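Local coordinates for alpha-amylase (Eisenia fetida, PDB 6M4K), which probably catalyses the endohydrolysis of internal alpha-1,4-glucosidic linkages in starch-like polysaccharides, as a calcium-binding, cold-active member of glycoside hydrolase family 13, at residues L126-V131 with G167-D172; A295-D300 with A330-W335; G370-V375 with G380-E385; A471-N476 with P491-H496. All coordinates share one frame; numbering follows the deposited sequence.

Contact 1: residues L126-V131 with G167-D172; sequences LQYPGV and GLRDLD. With CA (calcium ion), chain B.
With CG anti to its own carbonyl carbon (chi1 -56°) and the chain then bent at chi2, Arg169 lays its aliphatic root against Leu126 and Tyr128 while its guanidinium folds back along its own segment. Two groups meet that root: the phenol oxygen of Tyr128 stands 3.9 Å from Arg169 CG, and Leu126 CD1, in the conformer described, lies at the same distance from that carbon. Both side chains cross the arginine at about a right angle, the tyrosine ring standing nearly perpendicular to the guanidinium plane (82°). The polar ends are bonded separately. Arg169 NH1 donates to Gly167 O at 2.8 Å, in the carbonyl plane and on a lone pair, although the bond is bent (146° at the hydrogen); NE is bonded to Gly123 O, and the tyrosine hydroxyl pairs with Thr108. Next in the chain, Asp170 grips the calcium ion through both carboxylate oxygens, with Asn105, Arg161 O and His204 O also ligands, while a calcium-bound water donates to Leu171 O. The contact is thus van der Waals in character: carbonyls of Gly167 and Gly123 hold the guanidinium, and the metal ligand one residue on points its side chain elsewhere.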
loop_
_atom_site.group_PDB
_atom_site.type_symbol
_atom_site.label_atom_id
_atom_site.label_comp_id
_atom_site.label_asym_id
_atom_site.label_seq_id
_atom_site.Cartn_x
_atom_site.Cartn_y
_atom_site.Cartn_z
ATOM N N LEU A 126 23.147 6.250 -21.788
ATOM C CA LEU A 126 21.809 6.837 -21.644
ATOM C C LEU A 126 20.959 6.617 -22.893
ATOM O O LEU A 126 20.225 7.505 -23.327
ATOM C CB LEU A 126 21.865 8.320 -21.267
ATOM C CG LEU A 126 21.870 8.727 -19.797
ATOM C CD1 LEU A 126 22.775 7.832 -18.989
ATOM C CD2 LEU A 126 22.305 10.174 -19.664
ATOM N N GLN A 127 21.052 5.427 -23.475
ATOM C CA GLN A 127 20.305 5.086 -24.680
ATOM C C GLN A 127 19.223 4.068 -24.347
ATOM O O GLN A 127 19.524 2.964 -23.866
ATOM C CB GLN A 127 21.242 4.574 -25.776
ATOM C CG GLN A 127 22.240 5.654 -26.203
ATOM C CD GLN A 127 23.064 5.255 -27.410
ATOM O OE1 GLN A 127 22.842 4.204 -28.017
ATOM N NE2 GLN A 127 24.024 6.099 -27.771
ATOM N N TYR A 128 17.965 4.447 -24.601
ATOM C CA TYR A 128 16.799 3.597 -24.353
ATOM C C TYR A 128 15.987 3.604 -25.636
ATOM O O TYR A 128 14.997 4.338 -25.757
ATOM C CB TYR A 128 16.003 4.099 -23.146
ATOM C CG TYR A 128 16.833 4.076 -21.896
ATOM C CD1 TYR A 128 17.666 5.142 -21.573
ATOM C CD2 TYR A 128 16.824 2.967 -21.053
ATOM C CE1 TYR A 128 18.453 5.122 -20.453
ATOM C CE2 TYR A 128 17.610 2.937 -19.918
ATOM C CZ TYR A 128 18.428 4.016 -19.625
ATOM O OH TYR A 128 19.206 4.016 -18.488
ATOM N N PRO A 129 16.399 2.812 -26.633
ATOM C CA PRO A 129 15.770 2.903 -27.960
ATOM C C PRO A 129 14.318 2.466 -28.000
ATOM O O PRO A 129 13.634 2.768 -28.985
ATOM C CB PRO A 129 16.648 1.992 -28.831
ATOM C CG PRO A 129 17.962 1.936 -28.117
ATOM C CD PRO A 129 17.613 1.978 -26.654
ATOM N N GLY A 130 13.819 1.778 -26.972
ATOM C CA GLY A 130 12.420 1.392 -26.955
ATOM C C GLY A 130 11.462 2.510 -26.620
ATOM O O GLY A 130 10.249 2.324 -26.771
ATOM N N VAL A 131 11.973 3.661 -26.192
ATOM C CA VAL A 131 11.123 4.794 -25.829
ATOM C C VAL A 131 10.800 5.712 -27.028
ATOM O O VAL A 131 9.632 5.831 -27.392
ATOM C CB VAL A 131 11.642 5.528 -24.569
ATOM C CG1 VAL A 131 10.817 6.764 -24.300
ATOM C CG2 VAL A 131 11.640 4.593 -23.363
ATOM N N GLY A 167 22.081 5.900 -8.137
ATOM C CA GLY A 167 22.595 5.707 -9.479
ATOM C C GLY A 167 21.558 5.535 -10.572
ATOM O O GLY A 167 21.935 5.427 -11.746
ATOM N N LEU A 168 20.270 5.499 -10.237
ATOM C CA LEU A 168 19.240 5.395 -11.261
ATOM C C LEU A 168 19.274 6.638 -12.140
ATOM O O LEU A 168 19.179 7.763 -11.646
ATOM C CB LEU A 168 17.877 5.264 -10.584
ATOM C CG LEU A 168 17.707 4.000 -9.744
ATOM C CD1 LEU A 168 16.513 4.186 -8.803
ATOM C CD2 LEU A 168 17.519 2.781 -10.622
ATOM N N ARG A 169 19.426 6.435 -13.447
ATOM C CA ARG A 169 19.566 7.562 -14.361
ATOM C C ARG A 169 18.298 8.410 -14.336
ATOM O O ARG A 169 17.190 7.915 -14.561
ATOM C CB ARG A 169 19.894 7.066 -15.772
ATOM C CG ARG A 169 21.150 6.156 -15.882
ATOM C CD ARG A 169 22.296 6.562 -14.972
ATOM N NE ARG A 169 23.593 6.020 -15.398
ATOM C CZ ARG A 169 24.521 5.555 -14.571
ATOM N NH1 ARG A 169 24.315 5.510 -13.260
ATOM N NH2 ARG A 169 25.678 5.123 -15.061
ATOM N N ASP A 170 18.469 9.695 -14.065
ATOM C CA ASP A 170 17.374 10.543 -13.612
ATOM C C ASP A 170 16.786 11.312 -14.787
ATOM O O ASP A 170 17.480 12.123 -15.409
ATOM C CB ASP A 170 17.889 11.505 -12.547
ATOM C CG ASP A 170 16.769 12.111 -11.743
ATOM O OD1 ASP A 170 16.117 11.351 -10.986
ATOM O OD2 ASP A 170 16.520 13.332 -11.844
ATOM N N LEU A 171 15.510 11.080 -15.082
ATOM C CA LEU A 171 14.883 11.730 -16.228
ATOM C C LEU A 171 14.679 13.221 -15.983
ATOM O O LEU A 171 14.436 13.668 -14.861
ATOM C CB LEU A 171 13.549 11.065 -16.562
ATOM C CG LEU A 171 13.692 9.725 -17.286
ATOM C CD1 LEU A 171 12.381 8.933 -17.221
ATOM C CD2 LEU A 171 14.157 9.932 -18.730
ATOM N N ASP A 172 14.772 14.000 -17.062
ATOM C CA ASP A 172 14.511 15.438 -16.992
ATOM C C ASP A 172 13.011 15.662 -17.148
ATOM O O ASP A 172 12.492 15.849 -18.248
ATOM C CB ASP A 172 15.318 16.192 -18.042
ATOM C CG ASP A 172 15.082 17.685 -17.986
ATOM O OD1 ASP A 172 14.427 18.143 -17.027
ATOM O OD2 ASP A 172 15.568 18.401 -18.889
HETATM CA CA CA B . 14.512 13.152 -10.322
HETATM O O HOH W 1 13.552 12.636 -12.564
HETATM O O HOH W 2 16.079 12.530 -8.382
HETATM O O HOH W 3 13.549 15.268 -11.284
#

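Contact 2: residues A295-D300 with A330-W335; sequences ALVFID and AFELAW
Glu332 reaches out of its helix toward segment 295-300, and its carboxylate comes to lie against the backbone of Phe298 and the side chain of Ile299. Its CG is turned anti to the backbone N (chi1 161°), and the chain stays extended to the carboxylate, which carries OE1 to 3.3 Å from Phe298 CA. Ile299 meets it from the other direction: with CG1 anti to the carbonyl carbon and chi2 at -54°, its CD1 methyl approaches Glu332 OE1 to 3.5 Å, and the two side chains lie alongside one another, pointing opposite ways. Val297 adds a looser touch, its CG2 standing 4.2 Å from Glu332 OE1.

Strand 295-297 is the seventh of the eight parallel strands of the TIM barrel, and helix 322-334 follows it before the chain returns as strand 339-344, so this is packing within a beta-alpha-beta crossover, between the barrel wall and its outer helix. Val297 is hydrogen-bonded through its backbone to that returning strand.

The polar partners of this buried carboxylate are a histidine outside the two segments and a bridging water. No direct hydrogen bond joins the two segments: the amide nitrogens of Phe298 and Ile299 are near Glu332 OE1 but badly angled. Instead OE1 is bonded to His261 NE2, at the start of helix 259-270, while Glu332 OE2 lies 2.6 Å from the oxygen of a water that probably donates to it. That water in turn accepts from Ile299 N at 2.9 Å.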
loop_
_atom_site.group_PDB
_atom_site.type_symbol
_atom_site.label_atom_id
_atom_site.label_comp_id
_atom_site.label_asym_id
_atom_site.label_seq_id
_atom_site.Cartn_x
_atom_site.Cartn_y
_atom_site.Cartn_z
ATOM N N ALA A 295 -4.282 11.458 2.466
ATOM C CA ALA A 295 -3.344 10.402 2.822
ATOM C C ALA A 295 -3.757 9.052 2.266
ATOM O O ALA A 295 -4.937 8.680 2.276
ATOM C CB ALA A 295 -3.220 10.273 4.343
ATOM N N LEU A 296 -2.747 8.320 1.812
ATOM C CA LEU A 296 -2.811 6.890 1.562
ATOM C C LEU A 296 -2.015 6.250 2.693
ATOM O O LEU A 296 -0.846 6.590 2.895
ATOM C CB LEU A 296 -2.179 6.610 0.200
ATOM C CG LEU A 296 -2.253 5.243 -0.486
ATOM C CD1 LEU A 296 -1.378 4.187 0.205
ATOM C CD2 LEU A 296 -3.685 4.740 -0.698
ATOM N N VAL A 297 -2.663 5.359 3.456
ATOM C CA VAL A 297 -2.090 4.834 4.690
ATOM C C VAL A 297 -1.960 3.317 4.591
ATOM O O VAL A 297 -2.656 2.651 3.824
ATOM C CB VAL A 297 -2.878 5.259 5.956
ATOM C CG1 VAL A 297 -3.004 6.779 6.013
ATOM C CG2 VAL A 297 -4.261 4.632 5.994
ATOM N N PHE A 298 -1.047 2.779 5.400
ATOM C CA PHE A 298 -0.661 1.370 5.312
ATOM C C PHE A 298 0.282 1.064 6.468
ATOM O O PHE A 298 1.028 1.936 6.923
ATOM C CB PHE A 298 0.031 1.053 3.963
ATOM C CG PHE A 298 1.148 2.005 3.632
ATOM C CD1 PHE A 298 0.865 3.236 3.055
ATOM C CD2 PHE A 298 2.471 1.708 3.936
ATOM C CE1 PHE A 298 1.873 4.153 2.785
ATOM C CE2 PHE A 298 3.492 2.621 3.640
ATOM C CZ PHE A 298 3.185 3.849 3.070
ATOM N N ILE A 299 0.251 -0.191 6.929
ATOM C CA ILE A 299 1.158 -0.608 7.996
ATOM C C ILE A 299 2.572 -0.814 7.466
ATOM O O ILE A 299 3.550 -0.365 8.085
ATOM C CB ILE A 299 0.609 -1.852 8.716
ATOM C CG1 ILE A 299 -0.763 -1.534 9.328
ATOM C CG2 ILE A 299 1.600 -2.358 9.782
ATOM C CD1 ILE A 299 -0.798 -0.307 10.246
ATOM N N ASP A 300 2.700 -1.494 6.324
ATOM C CA ASP A 300 3.994 -1.720 5.694
ATOM C C ASP A 300 3.815 -1.682 4.185
ATOM O O ASP A 300 2.696 -1.780 3.672
ATOM C CB ASP A 300 4.688 -3.031 6.163
ATOM C CG ASP A 300 3.968 -4.299 5.721
ATOM O OD1 ASP A 300 2.731 -4.297 5.545
ATOM O OD2 ASP A 300 4.656 -5.347 5.586
ATOM N N ALA A 330 -5.816 -4.077 12.396
ATOM C CA ALA A 330 -7.184 -3.970 12.889
ATOM C C ALA A 330 -7.484 -2.556 13.354
ATOM O O ALA A 330 -8.549 -2.006 13.055
ATOM C CB ALA A 330 -7.418 -4.965 14.027
ATOM N N PHE A 331 -6.567 -1.954 14.115
ATOM C CA PHE A 331 -6.755 -0.564 14.506
ATOM C C PHE A 331 -6.919 0.334 13.285
ATOM O O PHE A 331 -7.846 1.152 13.225
ATOM C CB PHE A 331 -5.603 -0.065 15.384
ATOM C CG PHE A 331 -5.750 1.386 15.735
ATOM C CD1 PHE A 331 -6.593 1.772 16.762
ATOM C CD2 PHE A 331 -5.108 2.366 14.990
ATOM C CE1 PHE A 331 -6.770 3.104 17.067
ATOM C CE2 PHE A 331 -5.298 3.709 15.280
ATOM C CZ PHE A 331 -6.123 4.075 16.324
ATOM N N GLU A 332 -6.010 0.213 12.318
ATOM C CA GLU A 332 -6.045 1.072 11.136
ATOM C C GLU A 332 -7.371 0.948 10.390
ATOM O O GLU A 332 -7.908 1.947 9.894
ATOM C CB GLU A 332 -4.866 0.702 10.241
ATOM C CG GLU A 332 -4.960 1.144 8.806
ATOM C CD GLU A 332 -3.874 0.500 7.995
ATOM O OE1 GLU A 332 -2.842 1.147 7.814
ATOM O OE2 GLU A 332 -4.056 -0.674 7.574
ATOM N N LEU A 333 -7.922 -0.264 10.316
ATOM C CA LEU A 333 -9.162 -0.513 9.590
ATOM C C LEU A 333 -10.377 -0.048 10.374
ATOM O O LEU A 333 -11.381 0.339 9.771
ATOM C CB LEU A 333 -9.285 -2.004 9.269
ATOM C CG LEU A 333 -8.413 -2.450 8.087
ATOM C CD1 LEU A 333 -8.312 -3.961 8.041
ATOM C CD2 LEU A 333 -8.994 -1.922 6.774
ATOM N N ALA A 334 -10.321 -0.103 11.706
ATOM C CA ALA A 334 -11.441 0.338 12.524
ATOM C C ALA A 334 -11.479 1.844 12.700
ATOM O O ALA A 334 -12.547 2.390 13.000
ATOM C CB ALA A 334 -11.353 -0.308 13.909
ATOM N N TRP A 335 -10.347 2.517 12.559
ATOM C CA TRP A 335 -10.243 3.958 12.719
ATOM C C TRP A 335 -10.799 4.649 11.475
ATOM O O TRP A 335 -11.246 4.013 10.521
ATOM C CB TRP A 335 -8.780 4.339 12.950
ATOM C CG TRP A 335 -8.493 5.610 13.706
ATOM C CD1 TRP A 335 -7.779 6.688 13.255
ATOM C CD2 TRP A 335 -8.840 5.899 15.065
ATOM N NE1 TRP A 335 -7.675 7.633 14.246
ATOM C CE2 TRP A 335 -8.320 7.171 15.366
ATOM C CE3 TRP A 335 -9.548 5.205 16.055
ATOM C CZ2 TRP A 335 -8.482 7.762 16.615
ATOM C CZ3 TRP A 335 -9.700 5.785 17.291
ATOM C CH2 TRP A 335 -9.181 7.055 17.562
HETATM O O HOH W 4 -2.165 -1.608 6.004
#

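Contact 3: residues G370-V375 with G380-E385; sequences GDTKDV and GEWICE. With SO4 (sulfate ion), chain E.
Val375 lies over one face of the Trp382 indole, its CG2 methyl 3.6 Å from the centroid of the six-membered ring and only 6° off the ring normal, an almost vertical CH-pi contact. The placement follows from the valine torsion: CG1 is anti to the backbone N (chi1 172°), which leaves CG2 over the benzene ring and sends CG1 toward Cys384 SG, 4.1 Å away. Thr372 CG2 meets the same indole at its edge, near the ring plane, 3.8 Å from Trp382 CH2, while the threonine hydroxyl is bonded to Arg77.

Beside the indole, Lys373 runs out fully extended and crosses Glu381 at about a right angle. Its NZ forms a salt bridge with Glu381 OE1 at 2.7 Å, taken on the syn lone pair, and a water accepts from NZ while donating to OE2, so both carboxylate oxygens are engaged. On the neighbouring residue, Asp374 N donates nearly straight (166°) to a sulfate oxygen, the ion probably coming from the crystallisation liquor; the Asp374 carboxylate pairs with Lys26.

Cys384 is disulfide-bonded to Cys377. The small loop closed by this disulfide carries Trp382, and the preceding segment 370-375 packs on its indole, in the family 13 catalytic domain ahead of helix 389-401.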
loop_
_atom_site.group_PDB
_atom_site.type_symbol
_atom_site.label_atom_id
_atom_site.label_comp_id
_atom_site.label_asym_id
_atom_site.label_seq_id
_atom_site.Cartn_x
_atom_site.Cartn_y
_atom_site.Cartn_z
ATOM N N GLY A 370 13.460 -16.456 -14.002
ATOM C CA GLY A 370 12.758 -15.193 -13.946
ATOM C C GLY A 370 11.253 -15.283 -14.024
ATOM O O GLY A 370 10.590 -14.237 -14.014
ATOM N N ASP A 371 10.689 -16.486 -14.104
ATOM C CA ASP A 371 9.244 -16.634 -14.063
ATOM C C ASP A 371 8.740 -16.416 -12.638
ATOM O O ASP A 371 9.515 -16.285 -11.686
ATOM C CB ASP A 371 8.814 -17.995 -14.627
ATOM C CG ASP A 371 9.345 -19.180 -13.823
ATOM O OD1 ASP A 371 9.657 -19.042 -12.624
ATOM O OD2 ASP A 371 9.438 -20.286 -14.404
ATOM N N THR A 372 7.417 -16.388 -12.495
ATOM C CA THR A 372 6.765 -16.290 -11.203
ATOM C C THR A 372 5.764 -17.429 -11.107
ATOM O O THR A 372 5.033 -17.698 -12.067
ATOM C CB THR A 372 6.096 -14.921 -11.039
ATOM O OG1 THR A 372 7.104 -13.922 -11.166
ATOM C CG2 THR A 372 5.406 -14.805 -9.684
ATOM N N LYS A 373 5.764 -18.120 -9.976
ATOM C CA LYS A 373 4.828 -19.214 -9.771
ATOM C C LYS A 373 3.401 -18.703 -9.670
ATOM O O LYS A 373 3.150 -17.569 -9.244
ATOM C CB LYS A 373 5.125 -19.934 -8.461
ATOM C CG LYS A 373 6.416 -20.695 -8.429
ATOM C CD LYS A 373 6.451 -21.458 -7.123
ATOM C CE LYS A 373 7.816 -21.982 -6.846
ATOM N NZ LYS A 373 7.802 -22.868 -5.646
ATOM N N ASP A 374 2.456 -19.572 -10.027
ATOM C CA ASP A 374 1.060 -19.349 -9.685
ATOM C C ASP A 374 0.923 -19.203 -8.177
ATOM O O ASP A 374 1.572 -19.913 -7.399
ATOM C CB ASP A 374 0.204 -20.543 -10.124
ATOM C CG ASP A 374 -0.006 -20.608 -11.626
ATOM O OD1 ASP A 374 0.371 -19.672 -12.354
ATOM O OD2 ASP A 374 -0.566 -21.632 -12.086
ATOM N N VAL A 375 0.061 -18.282 -7.753
ATOM C CA VAL A 375 -0.168 -18.087 -6.329
ATOM C C VAL A 375 -0.934 -19.266 -5.746
ATOM O O VAL A 375 -1.928 -19.733 -6.316
ATOM C CB VAL A 375 -0.952 -16.785 -6.090
ATOM C CG1 VAL A 375 -1.363 -16.678 -4.633
ATOM C CG2 VAL A 375 -0.126 -15.590 -6.506
ATOM N N GLY A 380 3.363 -21.256 2.577
ATOM C CA GLY A 380 4.702 -20.918 3.005
ATOM C C GLY A 380 5.460 -20.032 2.050
ATOM O O GLY A 380 6.565 -19.582 2.385
ATOM N N GLU A 381 4.932 -19.801 0.852
ATOM C CA GLU A 381 5.564 -18.933 -0.131
ATOM C C GLU A 381 4.774 -17.662 -0.386
ATOM O O GLU A 381 5.369 -16.587 -0.459
ATOM C CB GLU A 381 5.777 -19.677 -1.454
ATOM C CG GLU A 381 6.574 -20.971 -1.273
ATOM C CD GLU A 381 6.659 -21.781 -2.540
ATOM O OE1 GLU A 381 7.192 -21.271 -3.543
ATOM O OE2 GLU A 381 6.207 -22.949 -2.528
ATOM N N TRP A 382 3.455 -17.766 -0.535
ATOM C CA TRP A 382 2.590 -16.598 -0.667
ATOM C C TRP A 382 1.891 -16.355 0.665
ATOM O O TRP A 382 1.206 -17.241 1.184
ATOM C CB TRP A 382 1.581 -16.829 -1.788
ATOM C CG TRP A 382 2.232 -17.053 -3.114
ATOM C CD1 TRP A 382 2.528 -18.270 -3.701
ATOM C CD2 TRP A 382 2.702 -16.046 -4.031
ATOM N NE1 TRP A 382 3.131 -18.066 -4.918
ATOM C CE2 TRP A 382 3.247 -16.716 -5.147
ATOM C CE3 TRP A 382 2.705 -14.640 -4.023
ATOM C CZ2 TRP A 382 3.785 -16.034 -6.238
ATOM C CZ3 TRP A 382 3.242 -13.964 -5.114
ATOM C CH2 TRP A 382 3.772 -14.660 -6.206
ATOM N N ILE A 383 2.060 -15.148 1.212
ATOM C CA ILE A 383 1.535 -14.848 2.543
ATOM C C ILE A 383 0.038 -14.551 2.498
ATOM O O ILE A 383 -0.718 -14.975 3.380
ATOM C CB ILE A 383 2.332 -13.690 3.171
ATOM C CG1 ILE A 383 3.837 -14.005 3.163
ATOM C CG2 ILE A 383 1.819 -13.373 4.579
ATOM C CD1 ILE A 383 4.230 -15.312 3.891
ATOM N N CYS A 384 -0.398 -13.783 1.493
ATOM C CA CYS A 384 -1.815 -13.463 1.277
ATOM C C CYS A 384 -2.486 -12.834 2.498
ATOM O O CYS A 384 -3.554 -13.264 2.927
ATOM C CB CYS A 384 -2.599 -14.685 0.805
ATOM S SG CYS A 384 -2.054 -15.332 -0.779
ATOM N N GLU A 385 -1.847 -11.797 3.055
ATOM C CA GLU A 385 -2.407 -11.106 4.220
ATOM C C GLU A 385 -3.855 -10.686 4.003
ATOM O O GLU A 385 -4.656 -10.678 4.940
ATOM C CB GLU A 385 -1.582 -9.852 4.543
ATOM C CG GLU A 385 -0.167 -10.102 5.057
ATOM C CD GLU A 385 0.879 -10.077 3.962
ATOM O OE1 GLU A 385 0.667 -10.693 2.896
ATOM O OE2 GLU A 385 1.920 -9.430 4.172
HETATM S S SO4 E . 3.710 -23.348 -10.612
HETATM O O1 SO4 E . 3.957 -23.331 -9.177
HETATM O O2 SO4 E . 3.206 -22.060 -11.085
HETATM O O3 SO4 E . 2.727 -24.390 -10.908
HETATM O O4 SO4 E . 4.957 -23.644 -11.308
HETATM O O HOH W 5 5.337 -24.575 -4.654
#

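Contact 4: residues A471-N476 with P491-H496; sequences ATVIVN and PMIAIH
Four branched aliphatic side chains make up the first shell, and methyl groups do all the touching. Ile495 is central: its CD1 comes within 3.9 Å of Val475 CG2 and 4.1 Å of Val473 CG1, bridging two valines that stand two residues apart on the same side of their strand. The second pairing joins Val473 CG2 to Ile493 CG2, also at 4.1 Å, so Val473 spends one methyl on each isoleucine. Its chi1 of 174° orients the branches, turning CG1, anti to the backbone N, to Ile495 and CG2 to Ile493. In Ile495, CG1 takes the crowded position between backbone N and carbonyl carbon (chi1 58°), and the chain, extended beyond CG1, reaches across to both valines at once; it meets Val473 at about a right angle.

Around this shell, the strands belong to different sheets. Strand 473-475 pairs antiparallel with 447-449, whereas 492-496 lies beside 425-430 in the larger antiparallel sheet; their directions diverge by 49° and their axes pass 9.7 Å apart, as in face-to-face sheet packing. Tyr449 and Leu444 also touch Ile495, while Ala494 and His496 pack on helix 389-401. Since no hydrogen bond crosses between the two segments, cohesion here rests on dispersion and on the exclusion of water from buried methyl groups, a hydrophobic seam inside the C-terminal all-beta domain.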
loop_
_atom_site.group_PDB
_atom_site.type_symbol
_atom_site.label_atom_id
_atom_site.label_comp_id
_atom_site.label_asym_id
_atom_site.label_seq_id
_atom_site.Cartn_x
_atom_site.Cartn_y
_atom_site.Cartn_z
ATOM N N ALA A 471 -16.582 -17.023 22.686
ATOM C CA ALA A 471 -17.960 -17.004 23.142
ATOM C C ALA A 471 -18.670 -15.743 22.665
ATOM O O ALA A 471 -18.063 -14.685 22.477
ATOM C CB ALA A 471 -18.009 -17.072 24.670
ATOM N N THR A 472 -19.977 -15.872 22.485
ATOM C CA THR A 472 -20.798 -14.773 22.004
ATOM C C THR A 472 -20.755 -13.592 22.968
ATOM O O THR A 472 -20.764 -13.763 24.191
ATOM C CB THR A 472 -22.230 -15.285 21.871
ATOM O OG1 THR A 472 -22.417 -15.856 20.569
ATOM C CG2 THR A 472 -23.202 -14.174 22.095
ATOM N N VAL A 473 -20.715 -12.384 22.409
ATOM C CA VAL A 473 -20.727 -11.148 23.179
ATOM C C VAL A 473 -22.160 -10.631 23.243
ATOM O O VAL A 473 -22.785 -10.384 22.204
ATOM C CB VAL A 473 -19.800 -10.095 22.551
ATOM C CG1 VAL A 473 -19.939 -8.778 23.280
ATOM C CG2 VAL A 473 -18.357 -10.578 22.550
ATOM N N ILE A 474 -22.674 -10.436 24.456
ATOM C CA ILE A 474 -24.022 -9.919 24.662
ATOM C C ILE A 474 -23.944 -8.416 24.867
ATOM O O ILE A 474 -23.323 -7.941 25.827
ATOM C CB ILE A 474 -24.700 -10.584 25.869
ATOM C CG1 ILE A 474 -24.833 -12.090 25.645
ATOM C CG2 ILE A 474 -26.050 -9.931 26.138
ATOM C CD1 ILE A 474 -25.601 -12.456 24.404
ATOM N N VAL A 475 -24.597 -7.660 23.992
ATOM C CA VAL A 475 -24.810 -6.241 24.222
ATOM C C VAL A 475 -26.156 -6.106 24.916
ATOM O O VAL A 475 -27.185 -6.524 24.376
ATOM C CB VAL A 475 -24.755 -5.446 22.909
ATOM C CG1 VAL A 475 -25.060 -3.990 23.159
ATOM C CG2 VAL A 475 -23.373 -5.598 22.262
ATOM N N ASN A 476 -26.172 -5.390 26.048
ATOM C CA ASN A 476 -27.359 -5.186 26.873
ATOM C C ASN A 476 -28.251 -4.072 26.321
ATOM O O ASN A 476 -27.892 -3.344 25.398
ATOM C CB ASN A 476 -26.951 -4.805 28.294
ATOM C CG ASN A 476 -26.025 -5.809 28.919
ATOM O OD1 ASN A 476 -26.296 -7.008 28.906
ATOM N ND2 ASN A 476 -24.916 -5.329 29.468
ATOM N N PRO A 491 -5.486 -10.694 20.645
ATOM C CA PRO A 491 -6.020 -10.185 21.912
ATOM C C PRO A 491 -6.945 -8.994 21.690
ATOM O O PRO A 491 -6.766 -7.905 22.243
ATOM C CB PRO A 491 -4.742 -9.808 22.664
ATOM C CG PRO A 491 -3.854 -9.295 21.561
ATOM C CD PRO A 491 -4.159 -10.124 20.340
ATOM N N MET A 492 -7.980 -9.217 20.888
ATOM C CA MET A 492 -8.912 -8.165 20.503
ATOM C C MET A 492 -10.257 -8.797 20.212
ATOM O O MET A 492 -10.328 -9.949 19.774
ATOM C CB MET A 492 -8.515 -7.503 19.185
ATOM C CG MET A 492 -7.128 -6.981 19.103
ATOM S SD MET A 492 -6.907 -6.271 17.471
ATOM C CE MET A 492 -6.774 -7.739 16.456
ATOM N N ILE A 493 -11.311 -8.029 20.423
ATOM C CA ILE A 493 -12.658 -8.434 20.060
ATOM C C ILE A 493 -13.247 -7.311 19.231
ATOM O O ILE A 493 -13.173 -6.146 19.629
ATOM C CB ILE A 493 -13.524 -8.708 21.304
ATOM C CG1 ILE A 493 -13.048 -9.984 22.004
ATOM C CG2 ILE A 493 -14.994 -8.793 20.920
ATOM C CD1 ILE A 493 -13.849 -10.322 23.247
ATOM N N ALA A 494 -13.827 -7.655 18.087
ATOM C CA ALA A 494 -14.504 -6.677 17.249
ATOM C C ALA A 494 -15.897 -7.197 16.938
ATOM O O ALA A 494 -16.047 -8.352 16.524
ATOM C CB ALA A 494 -13.721 -6.433 15.954
ATOM N N ILE A 495 -16.902 -6.358 17.141
ATOM C CA ILE A 495 -18.286 -6.732 16.896
ATOM C C ILE A 495 -18.941 -5.644 16.059
ATOM O O ILE A 495 -18.580 -4.464 16.146
ATOM C CB ILE A 495 -19.073 -6.980 18.210
ATOM C CG1 ILE A 495 -19.040 -5.740 19.102
ATOM C CG2 ILE A 495 -18.514 -8.192 18.954
ATOM C CD1 ILE A 495 -19.941 -5.842 20.350
ATOM N N HIS A 496 -19.896 -6.041 15.224
ATOM C CA HIS A 496 -20.563 -5.043 14.394
ATOM C C HIS A 496 -21.929 -5.554 13.975
ATOM O O HIS A 496 -22.219 -6.746 14.061
ATOM C CB HIS A 496 -19.716 -4.615 13.174
ATOM C CG HIS A 496 -19.427 -5.713 12.193
ATOM N ND1 HIS A 496 -20.349 -6.161 11.271
ATOM C CD2 HIS A 496 -18.298 -6.426 11.966
ATOM C CE1 HIS A 496 -19.807 -7.119 10.536
ATOM N NE2 HIS A 496 -18.560 -7.298 10.936
#

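Along the chain the four contacts follow in series, each closing before the next opens. Contacts 1, 2 and 3 belong to the family 13 catalytic region; contact 4 belongs to the C-terminal all-beta domain. Contact 1, next to the calcium ion, and contact 4 lie on opposite sides of the chain's centre, their centres 56 Å apart. Contact 2, in the barrel, is nearest the middle, and contact 3 lies about 5 Å from it between nearest atoms without touching. Contacts 2 and 4 do touch: in the conformer described, Met492 SD of strand 492-496 packs 3.7 Å from Ala330 CB, and Pro491 also meets helix 322-334, so one of the barrel's outer helices forms part of the interface between the domains.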